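Local structure of putative exported protein (Bordetella pertussis Tohama I, 2PFZ) at residues T1-P6 with G32-T37; Y199-W204 with I262-E267. The protein binds pyroglutamic acid as an extracytoplasmic solute receptor and probably delivers it to a tripartite ATP-independent periplasmic (TRAP) transporter. One frame throughout, in Å; residues are numbered along the deposited sequence.

Contact 1. Residues T1-P6 with G32-T37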
ATOM      1  N   THR A   1     -22.582   5.219 -18.738  1.00 28.25           N
ATOM      2  CA  THR A   1     -21.136   5.548 -18.711  1.00 28.41           C
ATOM      3  C   THR A   1     -20.281   4.343 -18.325  1.00 27.79           C
ATOM      4  O   THR A   1     -20.591   3.617 -17.377  1.00 27.92           O
ATOM      5  CB  THR A   1     -20.871   6.735 -17.777  1.00 28.57           C
ATOM      6  OG1 THR A   1     -21.564   7.883 -18.297  1.00 29.43           O
ATOM      7  CG2 THR A   1     -19.371   7.037 -17.670  1.00 28.56           C
ATOM      8  N   LYS A   2     -19.197   4.156 -19.076  1.00 26.90           N
ATOM      9  CA  LYS A   2     -18.293   3.046 -18.874  1.00 26.18           C
ATOM     10  C   LYS A   2     -16.911   3.589 -18.507  1.00 24.44           C
ATOM     11  O   LYS A   2     -16.368   4.448 -19.203  1.00 22.88           O
ATOM     12  CB  LYS A   2     -18.257   2.209 -20.164  1.00 26.99           C
ATOM     13  CG  LYS A   2     -17.613   0.872 -20.052  1.00 29.92           C
ATOM     14  CD  LYS A   2     -18.546  -0.215 -20.580  1.00 32.92           C
ATOM     15  CE  LYS A   2     -17.772  -1.422 -21.041  1.00 34.38           C
ATOM     16  NZ  LYS A   2     -18.616  -2.287 -21.908  1.00 34.09           N
ATOM     17  N   TRP A   3     -16.358   3.099 -17.396  1.00 23.08           N
ATOM     18  CA  TRP A   3     -15.018   3.514 -16.957  1.00 21.93           C
ATOM     19  C   TRP A   3     -14.120   2.298 -16.870  1.00 21.13           C
ATOM     20  O   TRP A   3     -14.600   1.180 -16.657  1.00 20.85           O
ATOM     21  CB  TRP A   3     -15.061   4.178 -15.578  1.00 21.73           C
ATOM     22  CG  TRP A   3     -15.491   5.604 -15.522  1.00 21.47           C
ATOM     23  CD1 TRP A   3     -16.012   6.360 -16.547  1.00 21.77           C
ATOM     24  CD2 TRP A   3     -15.526   6.436 -14.355  1.00 21.35           C
ATOM     25  NE1 TRP A   3     -16.344   7.617 -16.077  1.00 22.09           N
ATOM     26  CE2 TRP A   3     -16.056   7.684 -14.740  1.00 20.77           C
ATOM     27  CE3 TRP A   3     -15.155   6.244 -13.009  1.00 20.49           C
ATOM     28  CZ2 TRP A   3     -16.201   8.753 -13.837  1.00 21.69           C
ATOM     29  CZ3 TRP A   3     -15.311   7.301 -12.117  1.00 22.35           C
ATOM     30  CH2 TRP A   3     -15.837   8.536 -12.535  1.00 21.73           C
ATOM     31  N   ASP A   4     -12.816   2.514 -17.014  1.00 20.74           N
ATOM     32  CA  ASP A   4     -11.817   1.457 -16.773  1.00 20.43           C
ATOM     33  C   ASP A   4     -11.017   1.774 -15.539  1.00 19.27           C
ATOM     34  O   ASP A   4     -10.674   2.933 -15.298  1.00 19.03           O
ATOM     35  CB  ASP A   4     -10.851   1.346 -17.942  1.00 20.94           C
ATOM     36  CG  ASP A   4     -11.514   0.792 -19.179  1.00 22.94           C
ATOM     37  OD1 ASP A   4     -11.991  -0.383 -19.176  1.00 19.67           O
ATOM     38  OD2 ASP A   4     -11.528   1.553 -20.164  1.00 29.63           O
ATOM     39  N   LEU A   5     -10.688   0.729 -14.776  1.00 19.14           N
ATOM     40  CA  LEU A   5     -10.011   0.908 -13.492  1.00 17.55           C
ATOM     41  C   LEU A   5      -8.871  -0.095 -13.399  1.00 17.29           C
ATOM     42  O   LEU A   5      -9.104  -1.273 -13.142  1.00 17.84           O
ATOM     43  CB  LEU A   5     -11.007   0.691 -12.337  1.00 17.65           C
ATOM     44  CG  LEU A   5     -10.566   1.142 -10.918  1.00 17.93           C
ATOM     45  CD1 LEU A   5     -11.765   1.185  -9.943  1.00 18.13           C
ATOM     46  CD2 LEU A   5      -9.400   0.334 -10.329  1.00 16.13           C
ATOM     47  N   PRO A   6      -7.635   0.345 -13.660  1.00 16.81           N
ATOM     48  CA  PRO A   6      -6.516  -0.562 -13.472  1.00 16.93           C
ATOM     49  C   PRO A   6      -6.114  -0.766 -12.009  1.00 16.73           C
ATOM     50  O   PRO A   6      -6.116   0.175 -11.207  1.00 16.01           O
ATOM     51  CB  PRO A   6      -5.387   0.123 -14.247  1.00 16.28           C
ATOM     52  CG  PRO A   6      -5.668   1.544 -14.094  1.00 15.50           C
ATOM     53  CD  PRO A   6      -7.183   1.636 -14.192  1.00 17.13           C
ATOM     54  N   GLY A  32     -27.099   1.346 -12.635  1.00 30.90           N
ATOM     55  CA  GLY A  32     -26.498   0.887 -13.889  1.00 30.70           C
ATOM     56  C   GLY A  32     -25.975   1.981 -14.803  1.00 30.46           C
ATOM     57  O   GLY A  32     -25.476   1.700 -15.884  1.00 30.76           O
ATOM     58  N   LYS A  33     -26.059   3.230 -14.366  1.00 30.29           N
ATOM     59  CA  LYS A  33     -25.589   4.343 -15.178  1.00 30.48           C
ATOM     60  C   LYS A  33     -24.051   4.481 -15.164  1.00 29.85           C
ATOM     61  O   LYS A  33     -23.476   5.157 -16.010  1.00 30.05           O
ATOM     62  CB  LYS A  33     -26.280   5.639 -14.759  1.00 32.81           C
ATOM     63  CG  LYS A  33     -26.258   6.748 -15.814  1.00 33.32           C
ATOM     64  CD  LYS A  33     -27.090   6.416 -17.090  1.00 39.45           C
ATOM     65  CE  LYS A  33     -26.855   7.460 -18.221  1.00 31.86           C
ATOM     66  NZ  LYS A  33     -25.849   7.086 -19.272  1.00 37.93           N
ATOM     67  N   LEU A  34     -23.388   3.836 -14.209  1.00 28.48           N
ATOM     68  CA  LEU A  34     -21.927   3.805 -14.222  1.00 26.84           C
ATOM     69  C   LEU A  34     -21.412   2.379 -14.088  1.00 26.78           C
ATOM     70  O   LEU A  34     -21.579   1.745 -13.039  1.00 25.71           O
ATOM     71  CB  LEU A  34     -21.345   4.713 -13.139  1.00 26.55           C
ATOM     72  CG  LEU A  34     -19.812   4.834 -13.044  1.00 26.04           C
ATOM     73  CD1 LEU A  34     -19.201   5.169 -14.407  1.00 25.70           C
ATOM     74  CD2 LEU A  34     -19.396   5.854 -11.971  1.00 25.67           C
ATOM     75  N   LYS A  35     -20.776   1.893 -15.153  1.00 26.29           N
ATOM     76  CA  LYS A  35     -20.229   0.538 -15.154  1.00 26.21           C
ATOM     77  C   LYS A  35     -18.724   0.602 -15.194  1.00 25.16           C
ATOM     78  O   LYS A  35     -18.156   1.165 -16.116  1.00 24.87           O
ATOM     79  CB  LYS A  35     -20.759  -0.297 -16.315  1.00 26.91           C
ATOM     80  CG  LYS A  35     -22.299  -0.423 -16.300  1.00 29.33           C
ATOM     81  CD  LYS A  35     -22.736  -1.828 -16.616  1.00 32.70           C
ATOM     82  CE  LYS A  35     -24.231  -1.895 -16.920  1.00 35.19           C
ATOM     83  NZ  LYS A  35     -25.073  -1.780 -15.699  1.00 36.76           N
ATOM     84  N   ILE A  36     -18.087   0.029 -14.180  1.00 23.83           N
ATOM     85  CA  ILE A  36     -16.628   0.077 -14.098  1.00 23.26           C
ATOM     86  C   ILE A  36     -16.044  -1.302 -14.377  1.00 22.97           C
ATOM     87  O   ILE A  36     -16.436  -2.301 -13.761  1.00 23.63           O
ATOM     88  CB  ILE A  36     -16.122   0.644 -12.752  1.00 23.27           C
ATOM     89  CG1 ILE A  36     -16.647   2.057 -12.529  1.00 23.13           C
ATOM     90  CG2 ILE A  36     -14.565   0.630 -12.693  1.00 22.46           C
ATOM     91  CD1 ILE A  36     -16.537   2.535 -11.071  1.00 22.82           C
ATOM     92  N   THR A  37     -15.135  -1.339 -15.334  1.00 22.23           N
ATOM     93  CA  THR A  37     -14.419  -2.532 -15.671  1.00 22.61           C
ATOM     94  C   THR A  37     -13.070  -2.490 -14.987  1.00 22.27           C
ATOM     95  O   THR A  37     -12.306  -1.522 -15.149  1.00 22.25           O
ATOM     96  CB  THR A  37     -14.225  -2.630 -17.190  1.00 22.99           C
ATOM     97  OG1 THR A  37     -15.506  -2.684 -17.811  1.00 24.33           O
ATOM     98  CG2 THR A  37     -13.468  -3.888 -17.560  1.00 24.64           C
TER

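Contact 2. Residues Y199-W204 with I262-E267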
ATOM      1  N   TYR A 199       9.144 -12.283   9.955  1.00 18.70           N
ATOM      2  CA  TYR A 199       9.233 -11.511  11.185  1.00 18.78           C
ATOM      3  C   TYR A 199       8.106 -10.487  11.153  1.00 18.40           C
ATOM      4  O   TYR A 199       8.097  -9.584  10.309  1.00 17.34           O
ATOM      5  CB  TYR A 199      10.585 -10.809  11.253  1.00 19.60           C
ATOM      6  CG  TYR A 199      11.708 -11.803  11.417  1.00 20.63           C
ATOM      7  CD1 TYR A 199      12.120 -12.196  12.683  1.00 21.37           C
ATOM      8  CD2 TYR A 199      12.334 -12.377  10.308  1.00 20.72           C
ATOM      9  CE1 TYR A 199      13.139 -13.143  12.834  1.00 23.26           C
ATOM     10  CE2 TYR A 199      13.359 -13.306  10.454  1.00 21.82           C
ATOM     11  CZ  TYR A 199      13.741 -13.684  11.724  1.00 20.86           C
ATOM     12  OH  TYR A 199      14.743 -14.602  11.886  1.00 23.78           O
ATOM     13  N   ASP A 200       7.165 -10.659  12.077  1.00 17.58           N
ATOM     14  CA  ASP A 200       5.946  -9.849  12.164  1.00 17.72           C
ATOM     15  C   ASP A 200       6.258  -8.498  12.815  1.00 17.18           C
ATOM     16  O   ASP A 200       5.740  -8.170  13.898  1.00 18.81           O
ATOM     17  CB  ASP A 200       4.926 -10.645  12.985  1.00 17.49           C
ATOM     18  CG  ASP A 200       3.489 -10.122  12.869  1.00 18.03           C
ATOM     19  OD1 ASP A 200       3.157  -9.377  11.914  1.00 17.89           O
ATOM     20  OD2 ASP A 200       2.673 -10.524  13.724  1.00 17.74           O
ATOM     21  N   THR A 201       7.077  -7.694  12.141  1.00 16.68           N
ATOM     22  CA  THR A 201       7.505  -6.405  12.693  1.00 15.77           C
ATOM     23  C   THR A 201       6.402  -5.349  12.757  1.00 15.84           C
ATOM     24  O   THR A 201       6.544  -4.348  13.489  1.00 16.44           O
ATOM     25  CB  THR A 201       8.718  -5.828  11.939  1.00 15.44           C
ATOM     26  OG1 THR A 201       8.440  -5.746  10.528  1.00 16.10           O
ATOM     27  CG2 THR A 201       9.934  -6.745  12.159  1.00 16.52           C
ATOM     28  N   GLU A 202       5.339  -5.536  11.962  1.00 15.54           N
ATOM     29  CA  GLU A 202       4.243  -4.559  11.911  1.00 15.13           C
ATOM     30  C   GLU A 202       4.829  -3.150  11.811  1.00 15.10           C
ATOM     31  O   GLU A 202       4.354  -2.199  12.464  1.00 15.58           O
ATOM     32  CB  GLU A 202       3.293  -4.686  13.137  1.00 14.84           C
ATOM     33  CG  GLU A 202       2.794  -6.112  13.394  1.00 16.21           C
ATOM     34  CD  GLU A 202       1.678  -6.177  14.427  1.00 17.27           C
ATOM     35  OE1 GLU A 202       1.848  -5.625  15.541  1.00 16.65           O
ATOM     36  OE2 GLU A 202       0.627  -6.780  14.104  1.00 22.16           O
ATOM     37  N   ALA A 203       5.823  -3.003  10.936  1.00 14.25           N
ATOM     38  CA  ALA A 203       6.639  -1.784  10.873  1.00 14.76           C
ATOM     39  C   ALA A 203       5.910  -0.576  10.324  1.00 14.63           C
ATOM     40  O   ALA A 203       6.175   0.563  10.740  1.00 14.62           O
ATOM     41  CB  ALA A 203       7.975  -2.043  10.101  1.00 14.02           C
ATOM     42  N   TRP A 204       4.986  -0.822   9.396  1.00 15.02           N
ATOM     43  CA  TRP A 204       4.139   0.247   8.857  1.00 14.11           C
ATOM     44  C   TRP A 204       2.950  -0.423   8.195  1.00 14.15           C
ATOM     45  O   TRP A 204       2.928  -1.648   8.063  1.00 13.67           O
ATOM     46  CB  TRP A 204       4.913   1.168   7.879  1.00 14.38           C
ATOM     47  CG  TRP A 204       5.333   0.571   6.579  1.00 13.37           C
ATOM     48  CD1 TRP A 204       4.642   0.617   5.379  1.00 13.77           C
ATOM     49  CD2 TRP A 204       6.547  -0.129   6.316  1.00 14.06           C
ATOM     50  NE1 TRP A 204       5.348  -0.060   4.398  1.00 13.08           N
ATOM     51  CE2 TRP A 204       6.525  -0.521   4.947  1.00 13.59           C
ATOM     52  CE3 TRP A 204       7.652  -0.492   7.115  1.00 14.42           C
ATOM     53  CZ2 TRP A 204       7.573  -1.243   4.354  1.00 15.60           C
ATOM     54  CZ3 TRP A 204       8.705  -1.215   6.520  1.00 14.93           C
ATOM     55  CH2 TRP A 204       8.650  -1.594   5.150  1.00 14.30           C
ATOM     56  N   ILE A 262       7.296 -15.105  13.206  1.00 22.79           N
ATOM     57  CA  ILE A 262       8.137 -14.778  14.343  1.00 22.83           C
ATOM     58  C   ILE A 262       7.906 -13.341  14.841  1.00 22.02           C
ATOM     59  O   ILE A 262       8.080 -12.396  14.081  1.00 21.35           O
ATOM     60  CB  ILE A 262       9.671 -14.949  14.000  1.00 22.81           C
ATOM     61  CG1 ILE A 262       9.947 -16.310  13.340  1.00 24.04           C
ATOM     62  CG2 ILE A 262      10.521 -14.755  15.265  1.00 23.88           C
ATOM     63  CD1 ILE A 262      11.210 -16.369  12.492  1.00 23.37           C
ATOM     64  N   ALA A 263       7.499 -13.179  16.104  1.00 21.46           N
ATOM     65  CA  ALA A 263       7.488 -11.839  16.701  1.00 20.88           C
ATOM     66  C   ALA A 263       8.914 -11.313  16.790  1.00 20.54           C
ATOM     67  O   ALA A 263       9.837 -12.056  17.168  1.00 20.56           O
ATOM     68  CB  ALA A 263       6.824 -11.832  18.069  1.00 20.64           C
ATOM     69  N   PRO A 264       9.104 -10.020  16.477  1.00 20.31           N
ATOM     70  CA  PRO A 264      10.432  -9.420  16.481  1.00 20.33           C
ATOM     71  C   PRO A 264      10.965  -9.228  17.909  1.00 20.87           C
ATOM     72  O   PRO A 264      10.185  -8.931  18.817  1.00 21.17           O
ATOM     73  CB  PRO A 264      10.187  -8.067  15.812  1.00 19.63           C
ATOM     74  CG  PRO A 264       8.802  -7.720  16.216  1.00 19.50           C
ATOM     75  CD  PRO A 264       8.057  -9.029  16.129  1.00 19.43           C
ATOM     76  N   THR A 265      12.274  -9.426  18.106  1.00 21.19           N
ATOM     77  CA  THR A 265      12.915  -9.081  19.381  1.00 21.33           C
ATOM     78  C   THR A 265      12.786  -7.578  19.623  1.00 21.63           C
ATOM     79  O   THR A 265      12.635  -6.809  18.676  1.00 21.33           O
ATOM     80  CB  THR A 265      14.423  -9.380  19.403  1.00 20.96           C
ATOM     81  OG1 THR A 265      15.109  -8.508  18.483  1.00 21.01           O
ATOM     82  CG2 THR A 265      14.724 -10.856  19.097  1.00 22.47           C
ATOM     83  N   ALA A 266      12.843  -7.166  20.884  1.00 21.82           N
ATOM     84  CA  ALA A 266      12.806  -5.753  21.233  1.00 22.64           C
ATOM     85  C   ALA A 266      13.962  -5.035  20.565  1.00 22.94           C
ATOM     86  O   ALA A 266      13.838  -3.866  20.190  1.00 23.37           O
ATOM     87  CB  ALA A 266      12.894  -5.571  22.742  1.00 22.72           C
ATOM     88  N   GLU A 267      15.093  -5.732  20.450  1.00 23.25           N
ATOM     89  CA  GLU A 267      16.296  -5.196  19.795  1.00 24.01           C
ATOM     90  C   GLU A 267      16.068  -4.911  18.313  1.00 22.59           C
ATOM     91  O   GLU A 267      16.489  -3.879  17.817  1.00 22.45           O
ATOM     92  CB  GLU A 267      17.486  -6.155  19.947  1.00 25.13           C
ATOM     93  CG  GLU A 267      17.773  -6.586  21.385  1.00 29.59           C
ATOM     94  CD  GLU A 267      17.107  -7.919  21.752  1.00 33.27           C
ATOM     95  OE1 GLU A 267      17.778  -8.985  21.643  1.00 37.64           O
ATOM     96  OE2 GLU A 267      15.915  -7.903  22.145  1.00 33.96           O
TER

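Contact 1. Residues T1-P6 with G32-T37
Trp3 and Ile36 sit side by side as bridge partners on one face of the parallel strand pair of a beta-alpha-beta unit, in which strand 2-6 runs through helix 14-30 to strand 35-39, as at the start of one lobe of a periplasmic binding protein. The backbones form a ladder: Lys35 N donates to Thr1 O, Trp3 N to Lys35 O, Thr37 N to Trp3 O and Leu5 N to Thr37 O. The Lys35 N–Thr1 O bond, 2.8 Å long, is almost straight at 175°, whereas the one from Leu5 N bends to 143°.

Packing is tight on the face that carries Trp3, Leu34, Ile36 and Leu5. Trp3 CB meets Ile36 CG1 at 4.0 Å, and Leu5 CB rests 3.6 Å from Ile36 CG2, the branch that stands anti to the Ile36 backbone N. Leu5 and Ile36 also reach helix 14-30, at Phe22 and Val23 respectively, while Trp3 touches Leu228 of helix 222-256.

The other face is looser and largely open to solvent. Here Lys2 and Thr37 barely meet, and Asp4 lies alongside Thr37 with OD1 3.7 Å from Thr37 CB. Lys35 turns away from strand 2-6 to form a salt bridge with Asp27. At the chain start, Thr1 N bonds to Lys33 O, although Lys33 NZ, probably also positively charged, is only 3.8 Å from that same Thr1 N. Back on the apolar face, Leu34 CD1 sits over the five-membered ring of Trp3 in a CH-pi contact, 3.8 Å from its centroid and 6° off the normal.

Contact 2. Residues Y199-W204 with I262-E267
Tyr199 and Ile262 form a single parallel bridge, their CA atoms 4.7 Å apart, before the two backbones diverge at the edge of a mixed six-stranded sheet in this periplasmic binding protein fold. Asp200 N donates to Ile262 O over 2.8 Å, the nitrogen tilted 29° from the carbonyl plane; Ile262 O also takes a CA-H...O contact from Tyr199 CA.

Beyond the bridge, Asp200 is the centre of an inverse gamma turn, closed by a weak bond from Thr201 N to Tyr199 O. Pro264, just ahead of the Thr265 N-cap of helix 266-287, fits against this turn: its CD lies 3.3 Å from Asp200 O, and its CB meets Thr201 CG2 at 3.9 Å. That methyl is anti to the Thr201 carbonyl carbon, while OG1 bonds to the backbone O of Gln122, a residue of the pyroglutamic acid pocket. Asp200 has its carboxylate elsewhere, in a salt bridge from OD2 to Lys251.

Tyr199 and Ile262 run side by side in the same direction. The phenol OH is fixed between Ile130 N and Arg128 O, which holds the far end of the ring in place. Ile262 CG2 lies beyond the rim near Tyr199 CD1 and CE1, whereas Ile262 CD1 lies over the ring face, 4.0 Å from the Tyr199 ring centroid and offset toward the rim, 3.8 Å from both Tyr199 CZ and Tyr199 CE1.

Overall arrangement
Both segments of contact 1 precede those of contact 2 in the sequence, and the two lie on opposite sides of the chain's centre, their centres 41 Å apart and their nearest atoms about 19 Å apart. They share no sheet: residues 1-6 and 32-37 belong to a two-stranded parallel sheet, whereas contact 2 lies at the 260-262 edge of the six-stranded sheet. Helix 222-256 joins the two regions, touching Trp3, Lys33 and Leu34 near its start and supplying Lys251 to Asp200 near its end. Contact 2 does not touch the ligand: the Asp200 side chain is about 11 Å from bound pyroglutamic acid, and segment 199-204 continues to Trp204, whose NE1 bonds to OH of pocket residue Tyr144.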